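Local coordinates for putative lipoprotein (Campylobacter jejuni subsp. jejuni, PDB 4GIO) that is of unknown function but is a putative lipoprotein whose domain adopts a novel variant of the immunoglobulin fold, at residues S18-P21 and K22-K26; F64-R67 and D68-N71. All coordinates share one frame; numbering follows the deposited sequence.

In the fold
Interaction 1 (18-21 with 22-26) and interaction 2 (64-67 with 68-71) are local contacts, a type I turn and a loop bend, at opposite sides of the centre of one immunoglobulin-like domain, their centres 26 Å apart and their nearest atoms about 19 Å apart. The first lies on the link from strand 14-16 to strand 25-32, which carries the chain from the mixed sheet to the antiparallel one. The second lies in the long loop joining strands 50-59 and 75-79, neighbours in the mixed sheet. Strand 50-59 relates them: Val52, near its start, touches interaction 1, and Trp58, near its end, touches interaction 2. A backbone bond closes interaction 1; apolar packing and a shared water join interaction 2.

Interaction 1 (S18-P21 and K22-K26); sequences SNLP and KSLVK
Pro21 to Leu24 form a type I beta turn, closed by the hydrogen bond from Leu24 N to Pro21 O at 3.2 Å. This bond is fairly straight at hydrogen, 160°, but the donor stands above the carbonyl plane of Pro21 and not on a lone pair. Lys22 and Ser23 occupy the two central corners, and the proline ring rigidifies the entry to the turn. On the inner side, Leu24 follows the backbone bond with its side chain: CB comes within 3.4 Å of Pro21 O, and the same CB packs 4.3 Å from CG of the proline ring. With CG anti to its own backbone N (chi1 -171°), Leu24 sends its branch back toward Leu20. There a single methyl from each residue makes the contact, Leu20 CD1 against Leu24 CD2 at 4.1 Å, the two side chains lying obliquely to one another. This gives the turn a small apolar inner face, with both leucines buried, while the side chains of Lys22 and Ser23 remain on the solvent-exposed surface. A second hydrogen bond follows within 22-26: Lys26 curls back so that its NZ reaches Ser23 O at 2.6 Å, only 18° from the carbonyl plane. It ties the exit of the turn to the start of strand 25-32. The turn touches both sheets. Leu20 rests on Ile103 and Ala105 of strand 98-105 and on Val52 of strand 50-59, all in the mixed sheet. Leu24 instead touches Leu44 of strand 38-44 and shares a backbone bond with Arg45, so the leucine pair spans from one sheet of the sandwich to the other where the chain crosses between them.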
ATOM      1  N   SER A  18      15.561  -0.184   1.963  1.00 20.18           N
ATOM      2  CA  SER A  18      16.806   0.543   1.670  1.00 22.71           C
ATOM      3  C   SER A  18      17.241   0.637   0.185  1.00 22.95           C
ATOM      4  O   SER A  18      17.927   1.581  -0.196  1.00 23.40           O
ATOM      5  CB  SER A  18      17.951   0.029   2.544  1.00 23.74           C
ATOM      6  OG  SER A  18      18.290  -1.292   2.279  1.00 24.87           O
ATOM      7  N   ASN A  19      16.844  -0.309  -0.644  1.00 22.96           N
ATOM      8  CA  ASN A  19      17.179  -0.263  -2.048  1.00 22.76           C
ATOM      9  C   ASN A  19      16.138   0.442  -2.902  1.00 24.27           C
ATOM     10  O   ASN A  19      16.244   0.400  -4.109  1.00 25.90           O
ATOM     11  CB  ASN A  19      17.462  -1.655  -2.569  1.00 22.10           C
ATOM     12  CG  ASN A  19      18.654  -2.282  -1.902  1.00 22.45           C
ATOM     13  OD1 ASN A  19      19.708  -1.705  -1.841  1.00 21.66           O
ATOM     14  ND2 ASN A  19      18.494  -3.501  -1.416  1.00 25.81           N
ATOM     15  N   LEU A  20      15.165   1.137  -2.309  1.00 22.00           N
ATOM     16  CA  LEU A  20      14.255   1.944  -3.112  1.00 21.76           C
ATOM     17  C   LEU A  20      14.518   3.454  -2.881  1.00 23.16           C
ATOM     18  O   LEU A  20      14.805   3.845  -1.766  1.00 24.23           O
ATOM     19  CB  LEU A  20      12.810   1.601  -2.692  1.00 21.38           C
ATOM     20  CG  LEU A  20      12.444   0.139  -2.964  1.00 18.69           C
ATOM     21  CD1 LEU A  20      10.978  -0.104  -2.569  1.00 21.92           C
ATOM     22  CD2 LEU A  20      12.660  -0.154  -4.429  1.00 18.12           C
ATOM     23  N   PRO A  21      14.306   4.293  -3.890  1.00 24.98           N
ATOM     24  CA  PRO A  21      14.442   5.721  -3.670  1.00 26.64           C
ATOM     25  C   PRO A  21      13.355   6.259  -2.726  1.00 28.02           C
ATOM     26  O   PRO A  21      12.197   5.747  -2.664  1.00 23.99           O
ATOM     27  CB  PRO A  21      14.287   6.285  -5.070  1.00 26.19           C
ATOM     28  CG  PRO A  21      13.456   5.341  -5.743  1.00 25.73           C
ATOM     29  CD  PRO A  21      13.910   4.015  -5.275  1.00 25.96           C
ATOM     30  N   LYS A  22      13.735   7.281  -1.978  1.00 29.69           N
ATOM     31  CA  LYS A  22      12.841   7.849  -0.959  1.00 31.42           C
ATOM     32  C   LYS A  22      11.675   8.474  -1.623  1.00 30.19           C
ATOM     33  O   LYS A  22      10.625   8.563  -1.007  1.00 30.62           O
ATOM     34  CB  LYS A  22      13.544   8.943  -0.117  1.00 33.23           C
ATOM     35  CG  LYS A  22      14.178   8.438   1.174  1.00 37.78           C
ATOM     36  CD  LYS A  22      15.228   7.346   0.898  1.00 41.76           C
ATOM     37  CE  LYS A  22      16.646   7.856   0.632  1.00 42.22           C
ATOM     38  NZ  LYS A  22      17.533   6.795  -0.117  1.00 43.11           N
ATOM     39  N   SER A  23      11.859   8.933  -2.864  1.00 29.16           N
ATOM     40  CA  SER A  23      10.821   9.685  -3.550  1.00 28.75           C
ATOM     41  C   SER A  23       9.882   8.773  -4.338  1.00 25.88           C
ATOM     42  O   SER A  23       9.088   9.266  -5.114  1.00 26.01           O
ATOM     43  CB  SER A  23      11.408  10.771  -4.472  1.00 28.81           C
ATOM     44  OG  SER A  23      11.948  10.187  -5.679  1.00 35.77           O
ATOM     45  N   LEU A  24       9.996   7.456  -4.164  1.00 23.16           N
ATOM     46  CA  LEU A  24       9.093   6.500  -4.873  1.00 21.69           C
ATOM     47  C   LEU A  24       7.626   6.796  -4.676  1.00 21.01           C
ATOM     48  O   LEU A  24       6.852   6.815  -5.628  1.00 17.96           O
ATOM     49  CB  LEU A  24       9.325   5.052  -4.437  1.00 22.00           C
ATOM     50  CG  LEU A  24       8.562   4.012  -5.309  1.00 19.19           C
ATOM     51  CD1 LEU A  24       9.101   3.979  -6.748  1.00 23.81           C
ATOM     52  CD2 LEU A  24       8.760   2.663  -4.649  1.00 22.94           C
ATOM     53  N   VAL A  25       7.247   7.052  -3.426  1.00 21.67           N
ATOM     54  CA  VAL A  25       5.839   7.335  -3.122  1.00 23.00           C
ATOM     55  C   VAL A  25       5.523   8.822  -3.345  1.00 22.77           C
ATOM     56  O   VAL A  25       6.091   9.665  -2.669  1.00 24.41           O
ATOM     57  CB  VAL A  25       5.507   6.961  -1.650  1.00 23.20           C
ATOM     58  CG1 VAL A  25       4.063   7.327  -1.333  1.00 21.64           C
ATOM     59  CG2 VAL A  25       5.745   5.457  -1.429  1.00 25.70           C
ATOM     60  N   LYS A  26       4.638   9.111  -4.271  1.00 22.56           N
ATOM     61  CA  LYS A  26       4.217  10.486  -4.615  1.00 24.56           C
ATOM     62  C   LYS A  26       3.204  11.040  -3.620  1.00 26.19           C
ATOM     63  O   LYS A  26       3.329  12.173  -3.130  1.00 25.36           O
ATOM     64  CB  LYS A  26       3.622  10.474  -6.022  1.00 25.43           C
ATOM     65  CG  LYS A  26       4.677  10.494  -7.171  1.00 27.39           C
ATOM     66  CD  LYS A  26       6.109  10.042  -6.733  1.00 26.64           C
ATOM     67  CE  LYS A  26       7.016  11.262  -6.585  1.00 31.61           C
ATOM     68  NZ  LYS A  26       8.392  10.959  -6.978  1.00 33.07           N
TER

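Interaction 2 (F64-R67 and D68-N71)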
ATOM      1  N   PHE A  64      -4.204  -1.042  15.735  1.00 16.35           N
ATOM      2  CA  PHE A  64      -3.724  -2.391  15.909  1.00 17.44           C
ATOM      3  C   PHE A  64      -3.874  -3.151  14.578  1.00 18.87           C
ATOM      4  O   PHE A  64      -4.868  -2.994  13.854  1.00 16.85           O
ATOM      5  CB  PHE A  64      -4.534  -3.186  16.921  1.00 18.82           C
ATOM      6  CG  PHE A  64      -4.505  -2.622  18.357  1.00 20.87           C
ATOM      7  CD1 PHE A  64      -3.346  -1.992  18.856  1.00 22.96           C
ATOM      8  CD2 PHE A  64      -5.604  -2.792  19.212  1.00 25.37           C
ATOM      9  CE1 PHE A  64      -3.267  -1.514  20.227  1.00 22.56           C
ATOM     10  CE2 PHE A  64      -5.565  -2.271  20.578  1.00 25.54           C
ATOM     11  CZ  PHE A  64      -4.381  -1.656  21.065  1.00 23.69           C
ATOM     12  N   VAL A  65      -2.910  -4.002  14.297  1.00 16.89           N
ATOM     13  CA  VAL A  65      -3.056  -4.883  13.159  1.00 19.53           C
ATOM     14  C   VAL A  65      -4.283  -5.792  13.300  1.00 19.93           C
ATOM     15  O   VAL A  65      -4.473  -6.466  14.320  1.00 20.24           O
ATOM     16  CB  VAL A  65      -1.766  -5.706  12.948  1.00 18.87           C
ATOM     17  CG1 VAL A  65      -1.944  -6.668  11.788  1.00 19.52           C
ATOM     18  CG2 VAL A  65      -0.643  -4.750  12.638  1.00 19.63           C
ATOM     19  N   LEU A  66      -5.135  -5.780  12.282  1.00 20.12           N
ATOM     20  CA  LEU A  66      -6.205  -6.749  12.230  1.00 20.45           C
ATOM     21  C   LEU A  66      -5.603  -8.093  11.788  1.00 21.42           C
ATOM     22  O   LEU A  66      -5.205  -8.272  10.619  1.00 22.77           O
ATOM     23  CB  LEU A  66      -7.318  -6.342  11.251  1.00 19.11           C
ATOM     24  CG  LEU A  66      -8.206  -5.191  11.677  1.00 20.03           C
ATOM     25  CD1 LEU A  66      -8.982  -4.736  10.468  1.00 21.08           C
ATOM     26  CD2 LEU A  66      -9.171  -5.633  12.870  1.00 23.18           C
ATOM     27  N   ARG A  67      -5.550  -9.041  12.713  1.00 22.04           N
ATOM     28  CA  ARG A  67      -4.856 -10.283  12.464  1.00 22.73           C
ATOM     29  C   ARG A  67      -5.799 -11.377  12.132  1.00 23.38           C
ATOM     30  O   ARG A  67      -5.333 -12.440  11.765  1.00 26.47           O
ATOM     31  CB  ARG A  67      -4.010 -10.675  13.696  1.00 24.02           C
ATOM     32  CG  ARG A  67      -2.808  -9.752  13.918  1.00 25.29           C
ATOM     33  CD  ARG A  67      -1.987  -9.978  15.255  1.00 27.39           C
ATOM     34  NE  ARG A  67      -1.328  -8.703  15.598  1.00 24.99           N
ATOM     35  CZ  ARG A  67      -0.116  -8.347  15.190  1.00 23.40           C
ATOM     36  NH1 ARG A  67       0.577  -9.172  14.420  1.00 22.24           N
ATOM     37  NH2 ARG A  67       0.373  -7.137  15.451  1.00 25.87           N
ATOM     38  N   ASP A  68      -7.111 -11.153  12.260  1.00 22.33           N
ATOM     39  CA  ASP A  68      -8.094 -12.176  11.932  1.00 24.64           C
ATOM     40  C   ASP A  68      -8.851 -11.931  10.617  1.00 25.11           C
ATOM     41  O   ASP A  68      -9.905 -12.483  10.435  1.00 26.16           O
ATOM     42  CB  ASP A  68      -9.083 -12.416  13.104  1.00 24.22           C
ATOM     43  CG  ASP A  68      -9.929 -11.194  13.401  1.00 30.68           C
ATOM     44  OD1 ASP A  68      -9.442 -10.048  13.173  1.00 34.11           O
ATOM     45  OD2 ASP A  68     -11.103 -11.363  13.812  1.00 38.76           O
ATOM     46  N   VAL A  69      -8.268 -11.190   9.670  1.00 24.16           N
ATOM     47  CA  VAL A  69      -8.901 -10.907   8.353  1.00 23.92           C
ATOM     48  C   VAL A  69      -8.084 -11.676   7.319  1.00 24.37           C
ATOM     49  O   VAL A  69      -6.989 -12.045   7.626  1.00 23.08           O
ATOM     50  CB  VAL A  69      -8.857  -9.371   8.015  1.00 22.72           C
ATOM     51  CG1 VAL A  69      -9.634  -8.564   9.018  1.00 24.56           C
ATOM     52  CG2 VAL A  69      -7.353  -8.890   7.956  1.00 20.32           C
ATOM     53  N   LEU A  70      -8.626 -11.996   6.139  1.00 25.41           N
ATOM     54  CA  LEU A  70      -7.898 -12.759   5.130  1.00 26.66           C
ATOM     55  C   LEU A  70      -6.772 -11.848   4.641  1.00 28.49           C
ATOM     56  O   LEU A  70      -7.028 -10.744   4.186  1.00 30.11           O
ATOM     57  CB  LEU A  70      -8.789 -13.113   3.932  1.00 26.25           C
ATOM     58  CG  LEU A  70      -9.586 -14.410   3.957  1.00 29.25           C
ATOM     59  CD1 LEU A  70     -10.346 -14.658   2.642  1.00 31.56           C
ATOM     60  CD2 LEU A  70      -8.728 -15.635   4.309  1.00 27.75           C
ATOM     61  N   ASN A  71      -5.531 -12.253   4.814  1.00 30.04           N
ATOM     62  CA  ASN A  71      -4.500 -11.398   4.254  1.00 32.31           C
ATOM     63  C   ASN A  71      -4.000 -11.936   2.941  1.00 31.15           C
ATOM     64  O   ASN A  71      -3.944 -13.150   2.707  1.00 32.25           O
ATOM     65  CB  ASN A  71      -3.358 -11.105   5.244  1.00 32.68           C
ATOM     66  CG  ASN A  71      -3.845 -10.315   6.458  1.00 35.75           C
ATOM     67  OD1 ASN A  71      -4.210  -9.112   6.345  1.00 35.39           O
ATOM     68  ND2 ASN A  71      -3.934 -11.005   7.603  1.00 38.25           N
TER
HETATM   69  O   HOH W   1      -4.181  -7.074   8.248  1.00 15.05           O
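Val69 turns CG1 beside its own backbone N (chi1 -62°), which sets that methyl against Leu66 CB, while the matching turn of Leu66 CG (chi1 -72°) helps bring CD1 to the same methyl. The side chains cross at about a right angle. Val69 CG1 lies 3.9 Å from Leu66 CB and 4.1 Å from Leu66 CD1, so one methyl covers the root and one end of the leucine. The other valine methyl, CG2, lies beside Leu66 O, 3.5 Å away. That oxygen is approached by water as well as methyl: a water molecule lies 2.8 Å from both Leu66 O and Asn71 OD1 and can donate to either across the bend, though other acceptors compete for its protons. The amide nitrogen ND2 of Asn71 stays 4.3 Å from Leu66 O, so any polar link between these two residues runs through the water. On the outer surface, Arg67 runs extended from CG to NE, and one face of its guanidinium lies against Val65 CB, 3.5 Å above the plane and offset toward the rim. Asp68 folds its carboxylate back beside the Arg67 backbone (chi1 64°), with OD1 4.0 Å from Arg67 N and not hydrogen-bonded to it; OD1 forms a salt bridge with Arg95. The same Arg95 is touched by Leu66 and Val69, and a backbone bond between Leu66 and Trp58 ties the loop to strand 50-59. This loop contact therefore combines three kinds of interaction: an apolar leucine-valine pair, partly buried, a water that can bridge a backbone carbonyl and an amide oxygen, and a salt bridge in which Asp68 probably balances the charge of the arginine that the apolar pair also touches.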